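Local coordinates for pectate lyase (Pectobacterium carotovorum, PDB 4U4B), which probably cleaves polygalacturonate and methylated pectins by calcium-dependent elimination, acting within the chain as a family 3 polysaccharide lyase, at residues Q49-S54 / A66-S71; G177-S182 / T201-T206; K224-L229 / G248-L253; R267-I272 / A294-L299. One frame throughout, in Å; residues are numbered along the deposited sequence.

Interaction 1: residues Q49-S54 / A66-S71; sequences QDVYRS and AELNSS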
# COMPACT_ATOMS: atom_id res chain seq x y z
N GLN A 49 1.08 -11.68 -16.23
CA GLN A 49 0.51 -10.36 -16.53
C GLN A 49 1.50 -9.58 -17.38
O GLN A 49 2.71 -9.64 -17.16
CB GLN A 49 0.18 -9.57 -15.26
CG GLN A 49 -0.69 -10.30 -14.26
CD GLN A 49 -0.97 -9.45 -13.04
OE1 GLN A 49 -1.93 -8.67 -13.01
NE2 GLN A 49 -0.12 -9.57 -12.03
N ASP A 50 0.98 -8.87 -18.37
CA ASP A 50 1.80 -8.08 -19.25
C ASP A 50 1.52 -6.61 -19.05
O ASP A 50 0.37 -6.20 -19.02
CB ASP A 50 1.54 -8.44 -20.72
CG ASP A 50 2.06 -9.80 -21.08
OD1 ASP A 50 3.17 -10.18 -20.62
OD2 ASP A 50 1.35 -10.49 -21.84
N VAL A 51 2.59 -5.84 -18.95
CA VAL A 51 2.48 -4.40 -18.91
C VAL A 51 2.88 -3.80 -20.25
O VAL A 51 4.00 -4.03 -20.72
CB VAL A 51 3.38 -3.79 -17.80
CG1 VAL A 51 3.23 -2.29 -17.78
CG2 VAL A 51 3.03 -4.39 -16.44
N TYR A 52 1.97 -3.03 -20.84
CA TYR A 52 2.20 -2.32 -22.08
C TYR A 52 2.26 -0.82 -21.88
O TYR A 52 1.53 -0.23 -21.07
CB TYR A 52 1.09 -2.62 -23.10
CG TYR A 52 1.07 -4.05 -23.55
CD1 TYR A 52 1.79 -4.47 -24.66
CD2 TYR A 52 0.33 -5.00 -22.85
CE1 TYR A 52 1.78 -5.79 -25.06
CE2 TYR A 52 0.30 -6.31 -23.24
CZ TYR A 52 1.03 -6.71 -24.34
OH TYR A 52 0.99 -8.02 -24.73
N ARG A 53 3.12 -0.19 -22.66
CA ARG A 53 3.26 1.25 -22.67
C ARG A 53 3.37 1.79 -24.08
O ARG A 53 4.15 1.28 -24.91
CB ARG A 53 4.48 1.67 -21.86
CG ARG A 53 4.61 3.17 -21.72
CD ARG A 53 5.90 3.53 -21.03
NE ARG A 53 7.05 3.38 -21.93
CZ ARG A 53 8.31 3.32 -21.52
NH1 ARG A 53 8.58 3.37 -20.21
NH2 ARG A 53 9.30 3.19 -22.41
N SER A 54 2.59 2.82 -24.36
CA SER A 54 2.69 3.49 -25.64
C SER A 54 2.99 4.97 -25.45
O SER A 54 2.63 5.57 -24.43
CB SER A 54 1.40 3.32 -26.43
OG SER A 54 1.46 4.07 -27.63
N ALA A 66 6.94 -4.96 -19.35
CA ALA A 66 7.13 -5.85 -18.20
C ALA A 66 6.39 -7.16 -18.35
O ALA A 66 5.31 -7.21 -18.94
CB ALA A 66 6.68 -5.15 -16.91
N GLU A 67 6.98 -8.21 -17.81
CA GLU A 67 6.32 -9.50 -17.68
C GLU A 67 6.31 -9.90 -16.23
O GLU A 67 7.35 -10.23 -15.66
CB GLU A 67 7.01 -10.56 -18.54
CG GLU A 67 6.55 -10.50 -19.98
CD GLU A 67 7.35 -11.41 -20.90
OE1 GLU A 67 8.08 -12.28 -20.40
OE2 GLU A 67 7.23 -11.25 -22.13
N LEU A 68 5.13 -9.85 -15.63
CA LEU A 68 4.98 -10.01 -14.19
C LEU A 68 4.38 -11.37 -13.83
O LEU A 68 3.80 -12.05 -14.70
CB LEU A 68 4.09 -8.91 -13.64
CG LEU A 68 4.49 -7.50 -14.06
CD1 LEU A 68 3.50 -6.49 -13.51
CD2 LEU A 68 5.88 -7.19 -13.57
N ASN A 69 4.52 -11.77 -12.57
CA ASN A 69 3.86 -12.97 -12.08
C ASN A 69 2.35 -12.72 -11.95
O ASN A 69 1.86 -11.66 -12.35
CB ASN A 69 4.45 -13.44 -10.74
CG ASN A 69 4.36 -12.37 -9.64
OD1 ASN A 69 3.44 -11.54 -9.62
ND2 ASN A 69 5.31 -12.40 -8.72
N SER A 70 1.63 -13.68 -11.38
CA SER A 70 0.19 -13.63 -11.35
C SER A 70 -0.36 -12.81 -10.19
O SER A 70 -1.55 -12.47 -10.17
CB SER A 70 -0.39 -15.04 -11.28
OG SER A 70 -0.04 -15.65 -10.06
N SER A 71 0.50 -12.49 -9.23
CA SER A 71 0.02 -11.90 -7.99
C SER A 71 0.36 -10.42 -7.84
O SER A 71 -0.26 -9.73 -7.02
CB SER A 71 0.54 -12.71 -6.80
OG SER A 71 1.94 -12.58 -6.65
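Gln49, Asp50 and Val51 pair with Leu68, Glu67 and Ala66 as neighbouring antiparallel strands. The axes of the two short strands come within 4.9 Å, and their directions differ by 159°. Gln49 with Leu68 and Val51 with Ala66 are hydrogen-bonded pairs. Asp50 with Glu67 is the non-hydrogen-bonded pair between them. Leu68 N gives a straight bond to Gln49 O (2.9 Å), and Val51 N reaches Ala66 O at 3.0 Å. The return bond from Ala66 N to Val51 O is weak.

Gln49 extends the pairing past the end of strand 63-68. Its chain runs straight beyond CG (chi2 180°), which carries the amide to the turn after Leu68. There NE2 donates to Asn69 O at 2.9 Å, with that oxygen close to the amide plane. NE2 also bonds Asp72 O, and OE1 accepts from Trp39 NE1. Both ends of this buried amide are therefore held, which fixes its rotation. Asn69 OD1 accepts from Ser71 N, an Asx turn, and also from Asp72 N.

On the face of Gln49, Val51 CG2 meets Leu68 CD1 at 3.6 Å, while Val51 CB lies 3.7 Å from Ala66 CB. Phe75 packs on Ala66 and Leu68. On the other face Asp50 and Glu67 run side by side, with OD1 of Asp50 beside CG of Glu67. Their like charges are probably eased by Lys64, which forms a salt bridge with Asp50 OD1. The arrangement is a beta hairpin, with strand 63-68 at the edge of a four-stranded antiparallel sheet in the N-terminal part of the chain.

Interaction 2: residues G177-S182 / T201-T206; sequences GIHCKS and TNLGKT. With EDO (1,2-ethanediol), chain C.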
# COMPACT_ATOMS: atom_id res chain seq x y z
N GLY A 177 -5.83 8.36 6.97
CA GLY A 177 -5.80 7.08 6.30
C GLY A 177 -7.06 6.27 6.57
O GLY A 177 -8.04 6.79 7.09
N ILE A 178 -7.00 4.99 6.23
CA ILE A 178 -8.15 4.09 6.31
C ILE A 178 -8.05 3.23 7.55
O ILE A 178 -6.98 2.74 7.88
CB ILE A 178 -8.22 3.20 5.04
CG1 ILE A 178 -8.53 4.06 3.81
CG2 ILE A 178 -9.22 2.06 5.20
CD1 ILE A 178 -8.31 3.35 2.46
N HIS A 179 -9.17 3.03 8.25
CA HIS A 179 -9.16 2.15 9.40
C HIS A 179 -9.83 0.83 9.11
O HIS A 179 -10.90 0.79 8.50
CB HIS A 179 -9.86 2.80 10.61
CG HIS A 179 -9.02 3.79 11.34
ND1 HIS A 179 -9.20 4.06 12.68
CD2 HIS A 179 -8.01 4.59 10.92
CE1 HIS A 179 -8.33 4.98 13.06
NE2 HIS A 179 -7.59 5.31 12.02
N CYS A 180 -9.21 -0.26 9.53
CA CYS A 180 -9.94 -1.52 9.67
C CYS A 180 -10.43 -1.56 11.12
O CYS A 180 -9.70 -1.96 12.02
CB CYS A 180 -9.06 -2.73 9.35
SG CYS A 180 -9.91 -4.34 9.46
N LYS A 181 -11.66 -1.11 11.33
CA LYS A 181 -12.21 -1.02 12.68
C LYS A 181 -12.47 -2.39 13.28
O LYS A 181 -12.19 -2.63 14.46
CB LYS A 181 -13.51 -0.20 12.66
CG LYS A 181 -14.21 -0.05 14.01
CD LYS A 181 -14.65 1.39 14.21
CE LYS A 181 -15.20 1.64 15.62
NZ LYS A 181 -16.68 1.58 15.64
N SER A 182 -13.01 -3.30 12.48
CA SER A 182 -13.36 -4.62 12.98
C SER A 182 -13.42 -5.65 11.88
O SER A 182 -13.63 -5.31 10.72
CB SER A 182 -14.71 -4.58 13.69
OG SER A 182 -15.73 -4.22 12.78
N THR A 201 -4.64 1.66 9.33
CA THR A 201 -4.56 1.24 10.72
C THR A 201 -5.43 0.01 10.94
O THR A 201 -6.64 0.06 10.71
CB THR A 201 -5.02 2.37 11.65
OG1 THR A 201 -4.23 3.54 11.39
CG2 THR A 201 -4.90 1.98 13.11
N ASN A 202 -4.84 -1.10 11.38
CA ASN A 202 -5.62 -2.30 11.69
C ASN A 202 -6.05 -2.33 13.16
O ASN A 202 -5.21 -2.48 14.05
CB ASN A 202 -4.84 -3.57 11.34
CG ASN A 202 -5.69 -4.83 11.44
OD1 ASN A 202 -6.88 -4.77 11.75
ND2 ASN A 202 -5.09 -5.98 11.15
N LEU A 203 -7.35 -2.17 13.40
CA LEU A 203 -7.91 -2.32 14.75
C LEU A 203 -8.82 -3.54 14.82
O LEU A 203 -9.57 -3.72 15.78
CB LEU A 203 -8.69 -1.07 15.16
CG LEU A 203 -7.99 0.27 14.95
CD1 LEU A 203 -8.86 1.41 15.42
CD2 LEU A 203 -6.69 0.26 15.68
N GLY A 204 -8.75 -4.38 13.79
CA GLY A 204 -9.67 -5.49 13.65
C GLY A 204 -8.96 -6.82 13.71
O GLY A 204 -8.09 -7.02 14.56
N LYS A 205 -9.32 -7.73 12.81
CA LYS A 205 -8.67 -9.03 12.73
C LYS A 205 -7.55 -9.02 11.69
O LYS A 205 -6.42 -8.61 12.00
CB LYS A 205 -9.69 -10.12 12.39
CG LYS A 205 -10.32 -10.78 13.61
CD LYS A 205 -11.19 -11.97 13.23
CE LYS A 205 -10.79 -13.24 13.99
NZ LYS A 205 -9.50 -13.85 13.53
N THR A 206 -7.85 -9.47 10.48
CA THR A 206 -6.87 -9.48 9.39
C THR A 206 -7.12 -8.35 8.40
O THR A 206 -8.20 -8.27 7.79
CB THR A 206 -6.88 -10.81 8.60
OG1 THR A 206 -6.59 -11.90 9.48
CG2 THR A 206 -5.85 -10.78 7.47
C1 EDO C . -4.05 8.61 10.04
O1 EDO C . -3.63 9.60 10.98
C2 EDO C . -5.48 8.17 10.36
O2 EDO C . -5.51 7.44 11.60
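Ile178 and Cys180 turn their backbone polar groups to Thr201 and Leu203 in a parallel ladder. Thr201 N donates to Ile178 O at 3.0 Å. Thr201 O accepts from Cys180 N at 2.8 Å. Cys180 O then takes the N-H of Leu203 at 2.7 Å, in a more bent bond (146°). Gly204 N is also close to Cys180 O, but it is spent on Asn202 OD1 at 2.8 Å, an Asx turn. The other end of that amide is used too: Asn202 ND2 donates to Lys205 O at 3.1 Å. These two bonds hold the buried Asn202 amide at both ends as the strand gives way to a turn; SG of Cys180 merely lies near OD1.

Strands 178-182 and 200-202 are neighbours on one parallel face of the pectate lyase beta-helix, so the contact joins equivalent positions of successive coils. Cys180 also carries a disulfide to Cys185. On the side of His179, CB of Thr201 lies over one ring face, a CH-pi contact with CB 4.1 Å from the ring centroid. Leu203 CD1 approaches the same ring obliquely near ND1. In the ring plane, His179 NE2 shares a hydrogen bond with O2 of 1,2-ethanediol at 3.0 Å, probably a molecule from the crystallisation liquor.

Interaction 3: residues K224-L229 / G248-L253; sequences KPDKVL and GQHGKL. With SO4 (sulfate ion), chain B.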
# COMPACT_ATOMS: atom_id res chain seq x y z
N LYS A 224 7.81 14.12 12.84
CA LYS A 224 7.99 12.71 13.15
C LYS A 224 7.55 11.83 11.98
O LYS A 224 6.55 12.09 11.32
CB LYS A 224 7.24 12.35 14.44
CG LYS A 224 5.79 12.82 14.52
CD LYS A 224 4.84 11.76 13.99
CE LYS A 224 5.13 10.36 14.56
NZ LYS A 224 4.52 10.12 15.91
N PRO A 225 8.34 10.79 11.71
CA PRO A 225 8.21 9.90 10.56
C PRO A 225 6.88 9.15 10.55
O PRO A 225 6.39 8.79 11.61
CB PRO A 225 9.39 8.93 10.73
CG PRO A 225 10.34 9.62 11.66
CD PRO A 225 9.46 10.38 12.58
N ASP A 226 6.32 8.91 9.37
CA ASP A 226 5.02 8.25 9.30
C ASP A 226 5.18 6.74 9.48
O ASP A 226 6.28 6.21 9.33
CB ASP A 226 4.31 8.59 7.98
CG ASP A 226 4.97 7.96 6.76
OD1 ASP A 226 6.11 7.49 6.86
OD2 ASP A 226 4.33 7.94 5.68
N LYS A 227 4.10 6.07 9.84
CA LYS A 227 4.07 4.61 9.87
C LYS A 227 2.98 4.16 8.91
O LYS A 227 1.80 4.29 9.22
CB LYS A 227 3.82 4.07 11.28
CG LYS A 227 4.99 4.22 12.23
CD LYS A 227 4.59 5.03 13.43
CE LYS A 227 5.79 5.74 14.02
NZ LYS A 227 5.45 6.35 15.34
N VAL A 228 3.37 3.66 7.75
CA VAL A 228 2.42 3.48 6.66
C VAL A 228 1.30 2.55 7.10
O VAL A 228 0.13 2.92 7.03
CB VAL A 228 3.12 2.94 5.41
CG1 VAL A 228 2.12 2.86 4.26
CG2 VAL A 228 4.26 3.85 5.06
N LEU A 229 1.66 1.38 7.61
CA LEU A 229 0.71 0.45 8.20
C LEU A 229 0.89 0.39 9.71
O LEU A 229 1.98 0.09 10.19
CB LEU A 229 0.87 -0.94 7.59
CG LEU A 229 0.86 -0.93 6.07
CD1 LEU A 229 1.10 -2.34 5.50
CD2 LEU A 229 -0.45 -0.33 5.55
N GLY A 248 8.56 8.13 -1.93
CA GLY A 248 8.85 9.27 -1.07
C GLY A 248 9.71 8.85 0.11
O GLY A 248 10.48 7.90 0.03
N GLN A 249 9.58 9.57 1.22
CA GLN A 249 10.38 9.26 2.40
C GLN A 249 9.44 8.85 3.52
O GLN A 249 8.48 9.55 3.82
CB GLN A 249 11.24 10.46 2.82
CG GLN A 249 11.71 11.38 1.68
CD GLN A 249 12.37 10.64 0.52
OE1 GLN A 249 12.96 9.56 0.69
NE2 GLN A 249 12.25 11.21 -0.69
N HIS A 250 9.73 7.71 4.13
CA HIS A 250 8.84 7.17 5.15
C HIS A 250 9.59 6.79 6.42
O HIS A 250 10.81 6.67 6.41
CB HIS A 250 8.08 5.94 4.60
CG HIS A 250 7.10 6.26 3.51
ND1 HIS A 250 5.83 6.72 3.77
CD2 HIS A 250 7.22 6.18 2.16
CE1 HIS A 250 5.19 6.91 2.62
NE2 HIS A 250 6.02 6.60 1.63
N GLY A 251 8.85 6.63 7.51
CA GLY A 251 9.45 6.21 8.75
C GLY A 251 9.50 4.70 8.86
O GLY A 251 10.57 4.12 8.93
N LYS A 252 8.33 4.07 8.88
CA LYS A 252 8.26 2.62 8.90
C LYS A 252 7.22 2.15 7.91
O LYS A 252 6.27 2.87 7.63
CB LYS A 252 7.92 2.09 10.30
CG LYS A 252 8.92 2.48 11.39
CD LYS A 252 8.67 1.71 12.69
CE LYS A 252 9.76 2.03 13.74
NZ LYS A 252 9.64 3.43 14.24
N LEU A 253 7.38 0.95 7.39
CA LEU A 253 6.34 0.42 6.52
C LEU A 253 5.19 -0.14 7.37
O LEU A 253 4.02 0.09 7.07
CB LEU A 253 6.90 -0.65 5.58
CG LEU A 253 5.97 -1.19 4.50
CD1 LEU A 253 6.79 -1.70 3.32
CD2 LEU A 253 5.10 -2.31 5.04
S SO4 B . 7.16 4.08 16.68
O1 SO4 B . 5.69 4.13 16.77
O2 SO4 B . 7.54 3.28 15.52
O3 SO4 B . 7.70 5.43 16.53
O4 SO4 B . 7.72 3.49 17.89
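The carboxylate of Asp226 meets the ring of His250 edge on, the two planes only 14° apart. His250 ND1 donates to Asp226 OD2 at 2.7 Å, near the ring plane and on the oxygen's syn lone pair. A second, weak bond runs from ND1 to OD1. OD1 is chiefly taken by Gly251 N at 2.9 Å. Asp226 CG stands between its backbone N and carbonyl carbon (chi1 70°), which folds the carboxylate back onto these donors. At the other side of the ring His250 NE2 donates to Thr247 O, so both ring nitrogens are engaged and the ring's rotation is fixed. Val228 CG2 comes up to ND1 obliquely.

The backbones run in the same general direction. Lys252 N donates to Asp226 O, and Lys252 O accepts a nearly straight bond from Val228 N (3.0 Å). Leu229 N closes the ladder on Leu253 O at 2.7 Å. Packing is tight at Gly251, whose CA is 3.4 Å from Pro225 CB. Leu229 and Leu253 lie alongside each other and point the same way, CD1 of the first against CD2 of the second.

Lys227 and Lys252 also run side by side and close on one sulfate, probably from the crystallisation liquor. Lys227 NZ holds O1 and O3, each at 2.7 Å. Lys252 NZ lies beside O2, at a distance too short to be taken at face value. Arg255 NE is also hydrogen-bonded to the sulfate. This cluster would suit an anion. Asp226 and His250 both pack on Asn216, a calcium ligand, so they form part of the surroundings of the calcium site, on neighbouring coils of the parallel beta-helix.

Interaction 4: residues R267-I272 / A294-L299; sequences RNLTII and AEIRDL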
# COMPACT_ATOMS: atom_id res chain seq x y z
N ARG A 267 0.85 -9.25 17.68
CA ARG A 267 0.49 -8.53 16.46
C ARG A 267 1.37 -9.06 15.36
O ARG A 267 2.59 -9.02 15.48
CB ARG A 267 0.66 -7.03 16.63
CG ARG A 267 -0.16 -6.45 17.76
CD ARG A 267 -0.49 -5.01 17.50
NE ARG A 267 -1.24 -4.39 18.61
CZ ARG A 267 -0.66 -3.75 19.62
NH1 ARG A 267 0.66 -3.65 19.67
NH2 ARG A 267 -1.41 -3.21 20.57
N ASN A 268 0.76 -9.56 14.29
CA ASN A 268 1.52 -10.22 13.23
C ASN A 268 1.53 -9.49 11.91
O ASN A 268 0.55 -8.83 11.53
CB ASN A 268 0.99 -11.63 13.01
CG ASN A 268 1.24 -12.53 14.18
OD1 ASN A 268 2.14 -12.28 14.98
ND2 ASN A 268 0.44 -13.58 14.31
N LEU A 269 2.63 -9.64 11.19
CA LEU A 269 2.78 -9.09 9.86
C LEU A 269 3.22 -10.19 8.92
O LEU A 269 4.14 -10.96 9.24
CB LEU A 269 3.81 -7.95 9.84
CG LEU A 269 4.31 -7.46 8.47
CD1 LEU A 269 3.18 -6.85 7.62
CD2 LEU A 269 5.44 -6.46 8.62
N THR A 270 2.58 -10.28 7.77
CA THR A 270 3.11 -11.09 6.69
C THR A 270 3.23 -10.22 5.45
O THR A 270 2.24 -9.72 4.93
CB THR A 270 2.25 -12.32 6.36
OG1 THR A 270 2.00 -13.07 7.55
CG2 THR A 270 2.98 -13.23 5.32
N ILE A 271 4.45 -10.03 5.00
CA ILE A 271 4.66 -9.38 3.74
C ILE A 271 4.88 -10.47 2.71
O ILE A 271 5.86 -11.22 2.79
CB ILE A 271 5.84 -8.41 3.78
CG1 ILE A 271 5.46 -7.17 4.60
CG2 ILE A 271 6.24 -8.01 2.35
CD1 ILE A 271 6.50 -6.09 4.59
N ILE A 272 3.95 -10.59 1.76
CA ILE A 272 4.09 -11.55 0.67
C ILE A 272 4.91 -10.92 -0.45
O ILE A 272 5.74 -11.58 -1.05
CB ILE A 272 2.71 -12.03 0.15
CG1 ILE A 272 1.94 -12.73 1.27
CG2 ILE A 272 2.88 -12.98 -1.06
CD1 ILE A 272 0.49 -12.98 0.95
N ALA A 294 6.84 -10.95 12.58
CA ALA A 294 6.87 -10.37 11.25
C ALA A 294 7.50 -11.35 10.27
O ALA A 294 8.69 -11.66 10.37
CB ALA A 294 7.62 -9.06 11.26
N GLU A 295 6.70 -11.85 9.34
CA GLU A 295 7.20 -12.73 8.29
C GLU A 295 7.34 -11.94 6.99
O GLU A 295 6.39 -11.32 6.52
CB GLU A 295 6.28 -13.93 8.11
CG GLU A 295 6.74 -14.97 7.10
CD GLU A 295 5.82 -16.16 7.06
OE1 GLU A 295 5.05 -16.34 8.03
OE2 GLU A 295 5.85 -16.92 6.06
N ILE A 296 8.54 -11.96 6.42
CA ILE A 296 8.85 -11.15 5.25
C ILE A 296 9.39 -11.99 4.10
O ILE A 296 10.32 -12.78 4.27
CB ILE A 296 9.89 -10.05 5.54
CG1 ILE A 296 9.51 -9.24 6.78
CG2 ILE A 296 10.08 -9.15 4.32
CD1 ILE A 296 8.18 -8.61 6.66
N ARG A 297 8.81 -11.77 2.93
CA ARG A 297 9.24 -12.43 1.70
C ARG A 297 9.14 -11.43 0.55
O ARG A 297 8.25 -10.58 0.53
CB ARG A 297 8.37 -13.66 1.45
CG ARG A 297 8.74 -14.43 0.20
CD ARG A 297 10.08 -15.16 0.35
NE ARG A 297 10.64 -15.54 -0.95
CZ ARG A 297 11.51 -14.79 -1.61
NH1 ARG A 297 11.92 -13.65 -1.09
NH2 ARG A 297 11.96 -15.18 -2.79
N ASP A 298 10.08 -11.51 -0.40
CA ASP A 298 9.92 -10.83 -1.68
C ASP A 298 9.88 -9.31 -1.52
O ASP A 298 8.98 -8.64 -2.05
CB ASP A 298 8.65 -11.32 -2.37
CG ASP A 298 8.79 -11.40 -3.87
OD1 ASP A 298 9.30 -12.43 -4.34
OD2 ASP A 298 8.39 -10.44 -4.56
N LEU A 299 10.84 -8.77 -0.79
CA LEU A 299 10.86 -7.35 -0.50
C LEU A 299 11.95 -6.67 -1.31
O LEU A 299 13.11 -7.11 -1.33
CB LEU A 299 11.06 -7.11 1.01
CG LEU A 299 11.15 -5.68 1.55
CD1 LEU A 299 9.84 -4.93 1.31
CD2 LEU A 299 11.51 -5.67 3.03
O HOH W 1 1.86 -15.96 7.66
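Leu269 and Ile271 face Ala294 and Ile296 across two parallel strands of successive coils in the pectate lyase beta-helix. The strand axes approach to 4.6 Å and are only 3° apart. Three bonds tie them: Leu269 O takes Glu295 N, Glu295 O takes Ile271 N at 2.8 Å, and Ile271 O takes Arg297 N in a more bent bond.

The inward side is shaped by the end of Ile296. Its CG1 lies beside the backbone N, and a further bend at chi2 (-57°) swings CD1 toward the other strand. There the methyl fits between two side chains. It touches CB, CG1 and CD1 of Ile271, with CD1 to CD1 at 3.7 Å, and it meets Leu269 CD2 at 4.0 Å. Leu269 and Ala294 are paired in the ladder, their CB atoms 4.2 Å apart. Trp254 and Ala284 pack on Leu269, Leu253 on Ile271 and Val286 on Ala294, so this face turns to the interior of the helix.

Thr270 and Glu295 stand on the other face. Thr270 CG2 leans toward Glu295 CB, and His237 NE2 bonds Thr270 OG1. At the end of the pairing the chain of 294-299 turns at Asp298, which has a left-handed backbone conformation (phi 64°). Its CB presses on Ile272 O at 3.2 Å, a close fit. One water bridges the outer face: it lies 2.9 Å from Thr270 OG1 and donates to Glu295 OE1 at 3.2 Å.

In the fold
From the N terminus, interaction 1 comes first and closes the short hairpin loop between strands 46-54 and 63-68. The chain then enters the beta-helix, where interactions 2, 3 and 4 each close a loop of about twenty residues, roughly one coil. All four follow in series; none nests in or crosses another. Interactions 2 and 3 belong to the same sheet, with strands 200-202 and 227-231 as neighbours. Interaction 4 ties strands of another face. It meets interaction 3 inside the helix, where Leu253 CD2 packs on Ile271 CD1 at 4.1 Å. Interaction 1 stays apart, its centre about 24 Å from that of interaction 4.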